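Local coordinates for protein probable CoA-transferase alpha subunit (Rhodococcus jostii, PDB 6COJ) that binds a bulky coenzyme A thioester and probably works as the alpha subunit of an enzyme of the coenzyme A transferase family, at residues A[44-49]-A[253-258]; A[90-95]-A[261-266]; A[58-63]-A[78-83]; A[33-38]-A[175-180]. The protein carries 1 engineered substitution. All coordinates share one frame; numbering follows the deposited sequence.

Interaction 1 of 4, residues A[44-49]-A[253-258]; sequences RRKPMA and HFTLAG
Met48 lays its terminal methyl over one face of the Phe254 ring, with CE 3.9 Å from CZ and displaced toward the rim, 23° off the ring normal: a CH-pi contact suited to a flexible thioether. The neighbouring His253 ring has CB of Phe254 over one of its faces. Met48 CG lies beside its backbone N (chi1 -64°), and bends at the next two torsions swing the methyl round to the ring. The peptide before Phe254 is cis. Beyond it Thr255 takes over: its OG1 accepts the backbone N-H of Lys46 at 3.0 Å and is also hydrogen-bonded to the carbonyl of Ala252, while CG2 packs against the lysine CB. Putting a valine at Thr255 would probably leave the Lys46 N-H without its acceptor and the Ala252 carbonyl without its hydroxyl. Next, Arg45 N donates to Leu256 O at 2.6 Å, a bent bond (141°), and Leu256 CD1 lies along the aliphatic base of Arg44, 3.6 Å from its CB. The contact joins the turn leading into helix 48-56 to the loop between strand 244-247 and helix 265-274; Pro70 and Leu74 of helix 70-77 pack on Met48, and Tyr296 of helix 293-306 on Phe254.

Interaction 2 of 4, residues A[90-95]-A[261-266]; sequences SLDSAP and YGRDEK
Ser93 and Glu265 make the tight part of this small surface contact. The serine hydroxyl donates to OE2 of Glu265, OG to OE2 being 2.7 Å, and it meets the oxygen on its syn lone pair. A small hydroxyl suits a loop residue that must come this close to a carboxylate. The other oxygen of the same group, OE1, takes Arg263 NH1 in a salt bridge of 2.9 Å, nearly in the guanidinium plane, so Glu265 holds the serine and the arginine at once. The glutamate chain bends at chi2 (-76°), which brings its carboxylate toward both. Asp92 meets the arginine far more loosely. Its CB lies over a guanidinium face, 3.5 Å from Arg263 NH2, and Leu91 O stands over that face as well. OD2 of Asp92 is 3.8 Å from Arg263 NH2 and well out of the guanidinium plane, so charge alone links them, with no N-H aimed at the oxygen. This carboxylate is engaged more firmly elsewhere, by the backbone N of Ser43 and by Arg44, while Arg263 NH2 donates to Ser43 O. The contact thus brings the loop between strand 88-89 and helix 99-106 up to the start of helix 265-274, where Asp264 is the N-cap and Gln268, one turn on, reaches Leu91 O through NE2.

Interaction 3 of 4, residues A[58-63]-A[78-83]; sequences DVTDLT and AGKVTK
Thr60 and Lys80 come together where a beta-alpha-beta unit closes: helix 70-77 has returned the chain, and strand 81-86 starts parallel to strand 62-65. At the helix end Ala78 O and Gly79 O each receive a water that also bonds Thr60 OG1. Gly79, with positive phi, is the C-prime residue of a Schellman motif, a place that favours glycine. Lys80 then stretches its side chain alongside Val59 and turns only at the last torsion (chi4 -69°), so NZ reaches Val59 O at 2.7 Å from above the carbonyl plane; NZ also bonds Ser57 O. A leucine here has no ammonium group, and the carbonyls of Val59 and Ser57 would probably be left without the donor they share. The backbone O of Lys80 accepts from Leu62 N at 2.8 Å. Val81 faces the same side of the sheet as Leu62 and packs on helix 70-77. At Thr82 a beta bulge shifts the register: Leu62 O takes Thr82 N at 2.8 Å and, weakly, Lys83 N at 3.4 Å. Thr82 OG1 also faces Asp61 OD1, at a spacing so short that its exact geometry is doubtful. Lys83 pairs with Thr63, whose CA sends its C-H toward Lys83 O, CA to O being 3.2 Å.

Interaction 4 of 4, residues A[33-38]-A[175-180]; sequences GMTIGI and LNLDAA
Met34 meets Asp178 just before strand 35-38 begins, its extended thioether chain crossing the aspartate so that CG lies 3.7 Å from Asp178 CB. The sulfur passes on toward Ala179 CB, an apolar contact that a long, slender residue can make. Thr35 carries most of the polar exchange. Its backbone N donates to OD2 of Asp178 at 2.8 Å in an almost straight bond (171°), met on the anti side of the carboxylate. Its carbonyl O accepts Ala179 N at 3.2 Å and, weakly, Asp178 N. The methyl CG2, anti to the threonine N, is thereby directed to Leu177, 3.9 Å from CD2. Ile36 pairs with Ala179 in parallel register: both face the same side of the sheet, where the small alanine accommodates the branched neighbour, and Ile36 CA directs a C-H at Ala179 O. That oxygen also receives Gly37 N at 2.9 Å. Glycine fits here because Leu177 CD1 lies only 3.8 Å from Gly37 CA, and a CB would run into it. On its other edge strand 35-38 is bonded to strand 62-65, so the pairing lies inside the parallel sheet. Since the second segment turns a corner at Asp178, it is the carboxylate there that supplies Thr35 N with an acceptor, and regular backbone-to-backbone pairing takes over from Ala179.

Interactions 3 and 4 are neighbours in the seven-stranded parallel sheet, consistent with a Rossmann-like fold: their centres are 12 Å apart, and Thr63 backbone-bonds to Met34 and Ile36. Interactions 1 and 2, centres 10 Å apart, join loops and helix starts, linked by the Arg44-Asp92 salt bridge and the His253-Asp264 bond. Pro47 packing on Ile38 connects interactions 1 and 4, whereas interactions 2 and 4 lie on opposite sides of the chain's centre. Along the chain, 58-63 and 78-83 pair early with each other. Later, 175-180 adds a strand beside 35-38 inside the sheet, while 253-258 and 261-266 pack on 44-49 and 90-95, where Arg44 and Asp92 each lie about 7 Å from the bound ligand.

Interaction 1 of 4, residues A[44-49]-A[253-258]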
loop_
_atom_site.group_PDB
_atom_site.type_symbol
_atom_site.label_atom_id
_atom_site.label_comp_id
_atom_site.label_asym_id
_atom_site.label_seq_id
_atom_site.Cartn_x
_atom_site.Cartn_y
_atom_site.Cartn_z
ATOM N N ARG A 44 6.527 -20.640 1.590
ATOM C CA ARG A 44 6.196 -19.854 2.778
ATOM C C ARG A 44 4.691 -19.659 2.854
ATOM O O ARG A 44 4.092 -19.049 1.959
ATOM C CB ARG A 44 6.914 -18.493 2.782
ATOM C CG ARG A 44 8.400 -18.586 2.472
ATOM C CD ARG A 44 9.062 -17.219 2.345
ATOM N NE ARG A 44 10.340 -17.316 1.644
ATOM C CZ ARG A 44 11.434 -16.620 1.933
ATOM N NH1 ARG A 44 11.455 -15.766 2.955
ATOM N NH2 ARG A 44 12.530 -16.803 1.210
ATOM N N ARG A 45 4.102 -20.165 3.938
ATOM C CA ARG A 45 2.677 -20.028 4.270
ATOM C C ARG A 45 1.767 -20.250 3.072
ATOM O O ARG A 45 0.831 -19.492 2.808
ATOM C CB ARG A 45 2.362 -18.734 5.023
ATOM C CG ARG A 45 1.234 -18.944 6.039
ATOM C CD ARG A 45 0.891 -17.677 6.842
ATOM N NE ARG A 45 0.357 -16.653 5.940
ATOM C CZ ARG A 45 0.859 -15.436 5.757
ATOM N NH1 ARG A 45 1.896 -14.996 6.470
ATOM N NH2 ARG A 45 0.284 -14.645 4.854
ATOM N N LYS A 46 2.032 -21.344 2.355
ATOM C CA LYS A 46 1.142 -21.724 1.280
ATOM C C LYS A 46 -0.068 -22.457 1.852
ATOM O O LYS A 46 0.046 -23.163 2.855
ATOM C CB LYS A 46 1.878 -22.656 0.327
ATOM C CG LYS A 46 2.864 -21.913 -0.555
ATOM C CD LYS A 46 2.132 -21.091 -1.580
ATOM C CE LYS A 46 3.069 -20.283 -2.443
ATOM N NZ LYS A 46 2.268 -19.573 -3.465
ATOM N N PRO A 47 -1.259 -22.299 1.229
ATOM C CA PRO A 47 -2.450 -23.067 1.665
ATOM C C PRO A 47 -2.386 -24.501 1.149
ATOM O O PRO A 47 -3.147 -24.937 0.273
ATOM C CB PRO A 47 -3.598 -22.259 1.052
ATOM C CG PRO A 47 -3.010 -21.726 -0.220
ATOM C CD PRO A 47 -1.576 -21.368 0.129
ATOM N N MET A 48 -1.434 -25.261 1.699
ATOM C CA MET A 48 -1.123 -26.581 1.167
ATOM C C MET A 48 -2.251 -27.576 1.409
ATOM O O MET A 48 -2.481 -28.460 0.571
ATOM C CB MET A 48 0.192 -27.097 1.756
ATOM C CG MET A 48 1.421 -26.284 1.399
ATOM S SD MET A 48 1.813 -26.275 -0.359
ATOM C CE MET A 48 2.564 -27.894 -0.516
ATOM N N ALA A 49 -2.967 -27.454 2.530
ATOM C CA ALA A 49 -4.134 -28.306 2.738
ATOM C C ALA A 49 -5.196 -28.048 1.677
ATOM O O ALA A 49 -5.805 -28.991 1.157
ATOM C CB ALA A 49 -4.685 -28.123 4.155
ATOM N N HIS A 253 1.763 -26.995 5.987
ATOM C CA HIS A 253 2.823 -27.990 5.828
ATOM C C HIS A 253 2.861 -28.455 4.369
ATOM O O HIS A 253 1.813 -28.783 3.822
ATOM C CB HIS A 253 2.558 -29.185 6.746
ATOM C CG HIS A 253 3.659 -30.195 6.735
ATOM N ND1 HIS A 253 3.754 -31.182 5.776
ATOM C CD2 HIS A 253 4.725 -30.359 7.555
ATOM C CE1 HIS A 253 4.835 -31.906 6.002
ATOM N NE2 HIS A 253 5.437 -31.434 7.080
ATOM N N PHE A 254 4.033 -28.521 3.726
ATOM C CA PHE A 254 5.352 -28.450 4.348
ATOM C C PHE A 254 6.061 -27.102 4.228
ATOM O O PHE A 254 7.281 -27.037 4.394
ATOM C CB PHE A 254 6.257 -29.543 3.744
ATOM C CG PHE A 254 6.145 -29.674 2.242
ATOM C CD1 PHE A 254 6.902 -28.867 1.394
ATOM C CD2 PHE A 254 5.280 -30.606 1.675
ATOM C CE1 PHE A 254 6.795 -28.996 0.011
ATOM C CE2 PHE A 254 5.170 -30.738 0.292
ATOM C CZ PHE A 254 5.928 -29.933 -0.539
ATOM N N THR A 255 5.323 -26.026 3.960
ATOM C CA THR A 255 5.932 -24.700 3.941
ATOM C C THR A 255 5.943 -24.110 5.356
ATOM O O THR A 255 5.290 -24.619 6.273
ATOM C CB THR A 255 5.194 -23.778 2.963
ATOM O OG1 THR A 255 3.863 -23.485 3.428
ATOM C CG2 THR A 255 5.115 -24.458 1.596
ATOM N N LEU A 256 6.706 -23.036 5.543
ATOM C CA LEU A 256 6.741 -22.400 6.862
ATOM C C LEU A 256 5.454 -21.609 7.117
ATOM O O LEU A 256 4.665 -21.340 6.210
ATOM C CB LEU A 256 7.996 -21.536 7.035
ATOM C CG LEU A 256 8.293 -20.381 6.074
ATOM C CD1 LEU A 256 7.359 -19.196 6.291
ATOM C CD2 LEU A 256 9.746 -19.936 6.222
ATOM N N ALA A 257 5.250 -21.201 8.366
ATOM C CA ALA A 257 4.001 -20.517 8.701
ATOM C C ALA A 257 4.206 -19.503 9.823
ATOM O O ALA A 257 3.562 -19.547 10.867
ATOM C CB ALA A 257 2.902 -21.517 9.053
ATOM N N GLY A 258 5.106 -18.551 9.598
ATOM C CA GLY A 258 5.294 -17.481 10.565
ATOM C C GLY A 258 5.679 -18.044 11.916
ATOM O O GLY A 258 6.558 -18.908 12.021
#

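Interaction 2 of 4, residues A[90-95]-A[261-266]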
loop_
_atom_site.group_PDB
_atom_site.type_symbol
_atom_site.label_atom_id
_atom_site.label_comp_id
_atom_site.label_asym_id
_atom_site.label_seq_id
_atom_site.Cartn_x
_atom_site.Cartn_y
_atom_site.Cartn_z
ATOM N N SER A 90 9.873 -21.024 -6.636
ATOM C CA SER A 90 11.023 -21.394 -5.822
ATOM C C SER A 90 10.571 -22.208 -4.624
ATOM O O SER A 90 9.509 -21.944 -4.047
ATOM C CB SER A 90 11.764 -20.155 -5.305
ATOM O OG SER A 90 12.900 -20.536 -4.541
ATOM N N LEU A 91 11.390 -23.200 -4.263
ATOM C CA LEU A 91 11.222 -23.932 -3.016
ATOM C C LEU A 91 11.941 -23.272 -1.841
ATOM O O LEU A 91 11.834 -23.766 -0.716
ATOM C CB LEU A 91 11.689 -25.383 -3.184
ATOM C CG LEU A 91 10.936 -26.224 -4.225
ATOM C CD1 LEU A 91 11.492 -27.641 -4.283
ATOM C CD2 LEU A 91 9.443 -26.255 -3.927
ATOM N N ASP A 92 12.691 -22.192 -2.086
ATOM C CA ASP A 92 13.387 -21.406 -1.062
ATOM C C ASP A 92 14.608 -22.106 -0.465
ATOM O O ASP A 92 15.590 -21.446 -0.112
ATOM C CB ASP A 92 12.431 -20.881 0.014
ATOM C CG ASP A 92 11.655 -19.668 -0.454
ATOM O OD1 ASP A 92 12.278 -18.768 -1.061
ATOM O OD2 ASP A 92 10.427 -19.611 -0.242
ATOM N N SER A 93 14.565 -23.430 -0.356
ATOM C CA SER A 93 15.711 -24.239 0.028
ATOM C C SER A 93 16.073 -25.154 -1.131
ATOM O O SER A 93 15.286 -25.343 -2.063
ATOM C CB SER A 93 15.398 -25.119 1.245
ATOM O OG SER A 93 14.528 -24.472 2.150
ATOM N N ALA A 94 17.269 -25.736 -1.059
ATOM C CA ALA A 94 17.707 -26.704 -2.065
ATOM C C ALA A 94 16.656 -27.808 -2.184
ATOM O O ALA A 94 16.116 -28.253 -1.178
ATOM C CB ALA A 94 19.054 -27.282 -1.683
ATOM N N PRO A 95 16.368 -28.264 -3.411
ATOM C CA PRO A 95 17.054 -27.962 -4.672
ATOM C C PRO A 95 16.579 -26.689 -5.357
ATOM O O PRO A 95 16.893 -26.513 -6.535
ATOM C CB PRO A 95 16.698 -29.169 -5.546
ATOM C CG PRO A 95 15.341 -29.549 -5.077
ATOM C CD PRO A 95 15.323 -29.288 -3.593
ATOM N N TYR A 261 5.088 -22.429 12.908
ATOM C CA TYR A 261 6.111 -23.440 12.676
ATOM C C TYR A 261 6.976 -22.997 11.507
ATOM O O TYR A 261 6.570 -22.167 10.685
ATOM C CB TYR A 261 5.516 -24.839 12.406
ATOM C CG TYR A 261 4.307 -24.854 11.482
ATOM C CD1 TYR A 261 4.455 -24.926 10.099
ATOM C CD2 TYR A 261 3.021 -24.803 11.996
ATOM C CE1 TYR A 261 3.343 -24.953 9.253
ATOM C CE2 TYR A 261 1.903 -24.807 11.165
ATOM C CZ TYR A 261 2.070 -24.886 9.796
ATOM O OH TYR A 261 0.964 -24.900 8.970
ATOM N N GLY A 262 8.181 -23.561 11.454
ATOM C CA GLY A 262 9.061 -23.384 10.319
ATOM C C GLY A 262 8.799 -24.401 9.220
ATOM O O GLY A 262 7.879 -25.217 9.281
ATOM N N ARG A 263 9.630 -24.330 8.185
ATOM C CA ARG A 263 9.500 -25.255 7.066
ATOM C C ARG A 263 9.947 -26.650 7.484
ATOM O O ARG A 263 10.929 -26.817 8.210
ATOM C CB ARG A 263 10.353 -24.769 5.891
ATOM C CG ARG A 263 10.261 -25.635 4.630
ATOM C CD ARG A 263 11.075 -25.038 3.475
ATOM N NE ARG A 263 10.640 -23.679 3.159
ATOM C CZ ARG A 263 11.339 -22.581 3.424
ATOM N NH1 ARG A 263 12.534 -22.671 3.992
ATOM N NH2 ARG A 263 10.848 -21.390 3.111
ATOM N N ASP A 264 9.222 -27.665 7.017
ATOM C CA ASP A 264 9.657 -29.047 7.217
ATOM C C ASP A 264 10.654 -29.350 6.110
ATOM O O ASP A 264 10.294 -29.846 5.042
ATOM C CB ASP A 264 8.468 -29.995 7.181
ATOM C CG ASP A 264 8.840 -31.411 7.578
ATOM O OD1 ASP A 264 10.039 -31.771 7.537
ATOM O OD2 ASP A 264 7.922 -32.168 7.945
ATOM N N GLU A 265 11.924 -29.007 6.366
ATOM C CA GLU A 265 12.950 -29.083 5.329
ATOM C C GLU A 265 13.167 -30.517 4.866
ATOM O O GLU A 265 13.290 -30.778 3.661
ATOM C CB GLU A 265 14.263 -28.485 5.847
ATOM C CG GLU A 265 14.188 -27.009 6.247
ATOM C CD GLU A 265 14.175 -26.078 5.054
ATOM O OE1 GLU A 265 14.038 -24.853 5.260
ATOM O OE2 GLU A 265 14.297 -26.566 3.914
ATOM N N LYS A 266 13.216 -31.461 5.811
ATOM C CA LYS A 266 13.418 -32.860 5.453
ATOM C C LYS A 266 12.279 -33.376 4.580
ATOM O O LYS A 266 12.512 -34.111 3.613
ATOM C CB LYS A 266 13.568 -33.703 6.721
ATOM C CG LYS A 266 14.954 -33.632 7.378
ATOM C CD LYS A 266 15.078 -32.488 8.367
ATOM C CE LYS A 266 16.463 -31.859 8.346
ATOM N NZ LYS A 266 16.553 -30.570 9.086
#

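Interaction 3 of 4, residues A[58-63]-A[78-83]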
loop_
_atom_site.group_PDB
_atom_site.type_symbol
_atom_site.label_atom_id
_atom_site.label_comp_id
_atom_site.label_asym_id
_atom_site.label_seq_id
_atom_site.Cartn_x
_atom_site.Cartn_y
_atom_site.Cartn_z
ATOM N N ASP A 58 -11.721 -33.160 -8.923
ATOM C CA ASP A 58 -11.593 -33.185 -10.375
ATOM C C ASP A 58 -11.453 -31.799 -10.987
ATOM O O ASP A 58 -11.525 -31.668 -12.212
ATOM C CB ASP A 58 -12.759 -33.945 -11.017
ATOM C CG ASP A 58 -14.102 -33.259 -10.825
ATOM O OD1 ASP A 58 -14.175 -32.225 -10.127
ATOM O OD2 ASP A 58 -15.099 -33.767 -11.381
ATOM N N VAL A 59 -11.274 -30.764 -10.166
ATOM C CA VAL A 59 -11.124 -29.408 -10.682
ATOM C C VAL A 59 -9.784 -29.296 -11.395
ATOM O O VAL A 59 -8.730 -29.586 -10.815
ATOM C CB VAL A 59 -11.230 -28.391 -9.538
ATOM C CG1 VAL A 59 -10.867 -26.993 -10.042
ATOM C CG2 VAL A 59 -12.635 -28.401 -8.951
ATOM N N THR A 60 -9.813 -28.850 -12.648
ATOM C CA THR A 60 -8.605 -28.825 -13.462
ATOM C C THR A 60 -8.709 -27.660 -14.441
ATOM O O THR A 60 -9.576 -26.795 -14.302
ATOM C CB THR A 60 -8.413 -30.191 -14.134
ATOM O OG1 THR A 60 -7.108 -30.260 -14.723
ATOM C CG2 THR A 60 -9.479 -30.423 -15.198
ATOM N N ASP A 61 -7.807 -27.632 -15.429
ATOM C CA ASP A 61 -7.775 -26.572 -16.439
ATOM C C ASP A 61 -7.705 -25.188 -15.788
ATOM O O ASP A 61 -8.391 -24.248 -16.192
ATOM C CB ASP A 61 -8.960 -26.694 -17.405
ATOM C CG ASP A 61 -8.896 -25.697 -18.557
ATOM O OD1 ASP A 61 -7.788 -25.428 -19.070
ATOM O OD2 ASP A 61 -9.968 -25.193 -18.953
ATOM N N LEU A 62 -6.860 -25.060 -14.771
ATOM C CA LEU A 62 -6.801 -23.840 -13.977
ATOM C C LEU A 62 -5.807 -22.853 -14.569
ATOM O O LEU A 62 -4.791 -23.224 -15.162
ATOM C CB LEU A 62 -6.377 -24.159 -12.547
ATOM C CG LEU A 62 -7.384 -24.999 -11.752
ATOM C CD1 LEU A 62 -6.825 -25.329 -10.378
ATOM C CD2 LEU A 62 -8.723 -24.271 -11.639
ATOM N N THR A 63 -6.115 -21.576 -14.400
ATOM C CA THR A 63 -5.148 -20.515 -14.611
ATOM C C THR A 63 -4.738 -20.061 -13.218
ATOM O O THR A 63 -5.595 -19.662 -12.425
ATOM C CB THR A 63 -5.787 -19.375 -15.405
ATOM O OG1 THR A 63 -6.092 -19.834 -16.730
ATOM C CG2 THR A 63 -4.840 -18.187 -15.507
ATOM N N ALA A 78 -0.478 -33.004 -11.033
ATOM C CA ALA A 78 -1.784 -33.565 -11.344
ATOM C C ALA A 78 -2.351 -33.027 -12.646
ATOM O O ALA A 78 -3.527 -33.272 -12.947
ATOM C CB ALA A 78 -2.752 -33.313 -10.184
ATOM N N GLY A 79 -1.537 -32.316 -13.427
ATOM C CA GLY A 79 -1.977 -31.788 -14.703
ATOM C C GLY A 79 -3.103 -30.784 -14.603
ATOM O O GLY A 79 -3.917 -30.680 -15.531
ATOM N N LYS A 80 -3.184 -30.050 -13.497
ATOM C CA LYS A 80 -4.321 -29.175 -13.257
ATOM C C LYS A 80 -4.116 -27.755 -13.760
ATOM O O LYS A 80 -5.053 -26.955 -13.673
ATOM C CB LYS A 80 -4.693 -29.168 -11.770
ATOM C CG LYS A 80 -5.395 -30.459 -11.339
ATOM C CD LYS A 80 -5.617 -30.483 -9.849
ATOM C CE LYS A 80 -6.282 -31.764 -9.413
ATOM N NZ LYS A 80 -7.690 -31.873 -9.884
ATOM N N VAL A 81 -2.945 -27.427 -14.303
ATOM C CA VAL A 81 -2.592 -26.058 -14.675
ATOM C C VAL A 81 -2.540 -25.953 -16.190
ATOM O O VAL A 81 -1.828 -26.717 -16.856
ATOM C CB VAL A 81 -1.256 -25.635 -14.053
ATOM C CG1 VAL A 81 -0.931 -24.187 -14.423
ATOM C CG2 VAL A 81 -1.301 -25.816 -12.547
ATOM N N THR A 82 -3.309 -25.019 -16.740
ATOM C CA THR A 82 -3.253 -24.687 -18.157
ATOM C C THR A 82 -2.390 -23.464 -18.416
ATOM O O THR A 82 -1.633 -23.431 -19.392
ATOM C CB THR A 82 -4.671 -24.419 -18.676
ATOM O OG1 THR A 82 -5.450 -25.609 -18.554
ATOM C CG2 THR A 82 -4.655 -23.994 -20.146
ATOM N N LYS A 83 -2.495 -22.459 -17.555
ATOM C CA LYS A 83 -1.809 -21.195 -17.736
ATOM C C LYS A 83 -1.382 -20.714 -16.359
ATOM O O LYS A 83 -2.095 -20.924 -15.373
ATOM C CB LYS A 83 -2.757 -20.185 -18.398
ATOM C CG LYS A 83 -2.105 -18.895 -18.867
ATOM C CD LYS A 83 -3.090 -18.077 -19.686
ATOM C CE LYS A 83 -2.447 -16.804 -20.232
ATOM N NZ LYS A 83 -3.420 -15.911 -20.934
HETATM O O HOH W 1 -5.955 -32.789 -14.033
HETATM O O HOH W 2 -5.440 -28.870 -16.875
#

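Interaction 4 of 4, residues A[33-38]-A[175-180]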
loop_
_atom_site.group_PDB
_atom_site.type_symbol
_atom_site.label_atom_id
_atom_site.label_comp_id
_atom_site.label_asym_id
_atom_site.label_seq_id
_atom_site.Cartn_x
_atom_site.Cartn_y
_atom_site.Cartn_z
ATOM N N GLY A 33 -11.413 -24.494 -15.065
ATOM C CA GLY A 33 -11.314 -23.312 -15.893
ATOM C C GLY A 33 -11.187 -22.009 -15.141
ATOM O O GLY A 33 -11.015 -20.964 -15.779
ATOM N N MET A 34 -11.255 -22.032 -13.812
ATOM C CA MET A 34 -11.161 -20.799 -13.045
ATOM C C MET A 34 -9.747 -20.247 -13.075
ATOM O O MET A 34 -8.764 -20.979 -13.243
ATOM C CB MET A 34 -11.535 -21.043 -11.586
ATOM C CG MET A 34 -13.002 -20.917 -11.316
ATOM S SD MET A 34 -13.293 -21.121 -9.558
ATOM C CE MET A 34 -15.051 -20.790 -9.476
ATOM N N THR A 35 -9.659 -18.932 -12.911
ATOM C CA THR A 35 -8.412 -18.274 -12.551
ATOM C C THR A 35 -8.357 -18.194 -11.028
ATOM O O THR A 35 -9.246 -17.601 -10.401
ATOM C CB THR A 35 -8.364 -16.885 -13.183
ATOM O OG1 THR A 35 -8.340 -17.018 -14.605
ATOM C CG2 THR A 35 -7.122 -16.136 -12.738
ATOM N N ILE A 36 -7.341 -18.819 -10.433
ATOM C CA ILE A 36 -7.221 -18.914 -8.983
ATOM C C ILE A 36 -5.891 -18.312 -8.554
ATOM O O ILE A 36 -4.836 -18.674 -9.088
ATOM C CB ILE A 36 -7.340 -20.372 -8.501
ATOM C CG1 ILE A 36 -8.679 -20.955 -8.958
ATOM C CG2 ILE A 36 -7.192 -20.453 -6.974
ATOM C CD1 ILE A 36 -8.944 -22.360 -8.443
ATOM N N GLY A 37 -5.947 -17.404 -7.583
ATOM C CA GLY A 37 -4.744 -16.874 -6.971
ATOM C C GLY A 37 -4.438 -17.676 -5.719
ATOM O O GLY A 37 -5.336 -18.019 -4.953
ATOM N N ILE A 38 -3.162 -17.985 -5.520
ATOM C CA ILE A 38 -2.731 -18.741 -4.350
ATOM C C ILE A 38 -1.766 -17.880 -3.549
ATOM O O ILE A 38 -0.773 -17.378 -4.093
ATOM C CB ILE A 38 -2.097 -20.089 -4.738
ATOM C CG1 ILE A 38 -3.065 -20.887 -5.608
ATOM C CG2 ILE A 38 -1.731 -20.856 -3.475
ATOM C CD1 ILE A 38 -2.517 -22.212 -6.072
ATOM N N LEU A 175 -4.931 -8.340 -12.379
ATOM C CA LEU A 175 -4.975 -9.791 -12.197
ATOM C C LEU A 175 -6.256 -10.165 -11.449
ATOM O O LEU A 175 -6.255 -10.539 -10.272
ATOM C CB LEU A 175 -3.717 -10.270 -11.470
ATOM C CG LEU A 175 -2.407 -10.093 -12.252
ATOM C CD1 LEU A 175 -1.198 -10.356 -11.363
ATOM C CD2 LEU A 175 -2.380 -11.003 -13.478
ATOM N N ASN A 176 -7.378 -10.027 -12.152
ATOM C CA ASN A 176 -8.659 -10.398 -11.571
ATOM C C ASN A 176 -8.734 -11.909 -11.417
ATOM O O ASN A 176 -8.344 -12.660 -12.312
ATOM C CB ASN A 176 -9.796 -9.926 -12.473
ATOM C CG ASN A 176 -9.683 -8.456 -12.809
ATOM O OD1 ASN A 176 -9.952 -7.604 -11.972
ATOM N ND2 ASN A 176 -9.272 -8.154 -14.036
ATOM N N LEU A 177 -9.252 -12.359 -10.283
ATOM C CA LEU A 177 -9.285 -13.776 -9.956
ATOM C C LEU A 177 -10.714 -14.253 -9.738
ATOM O O LEU A 177 -11.523 -13.562 -9.111
ATOM C CB LEU A 177 -8.511 -14.028 -8.663
ATOM C CG LEU A 177 -7.129 -13.373 -8.554
ATOM C CD1 LEU A 177 -6.569 -13.522 -7.141
ATOM C CD2 LEU A 177 -6.180 -13.971 -9.581
ATOM N N ASP A 178 -11.012 -15.462 -10.226
ATOM C CA ASP A 178 -12.276 -16.081 -9.847
ATOM C C ASP A 178 -12.253 -16.480 -8.383
ATOM O O ASP A 178 -13.277 -16.388 -7.696
ATOM C CB ASP A 178 -12.564 -17.294 -10.730
ATOM C CG ASP A 178 -12.745 -16.911 -12.180
ATOM O OD1 ASP A 178 -13.547 -15.992 -12.456
ATOM O OD2 ASP A 178 -12.062 -17.504 -13.035
ATOM N N ALA A 179 -11.102 -16.934 -7.890
ATOM C CA ALA A 179 -11.012 -17.374 -6.506
ATOM C C ALA A 179 -9.617 -17.105 -5.968
ATOM O O ALA A 179 -8.645 -16.994 -6.722
ATOM C CB ALA A 179 -11.360 -18.862 -6.367
ATOM N N ALA A 180 -9.536 -16.977 -4.645
ATOM C CA ALA A 180 -8.265 -16.900 -3.937
ATOM C C ALA A 180 -8.254 -17.946 -2.835
ATOM O O ALA A 180 -9.272 -18.169 -2.167
ATOM C CB ALA A 180 -8.041 -15.513 -3.308
#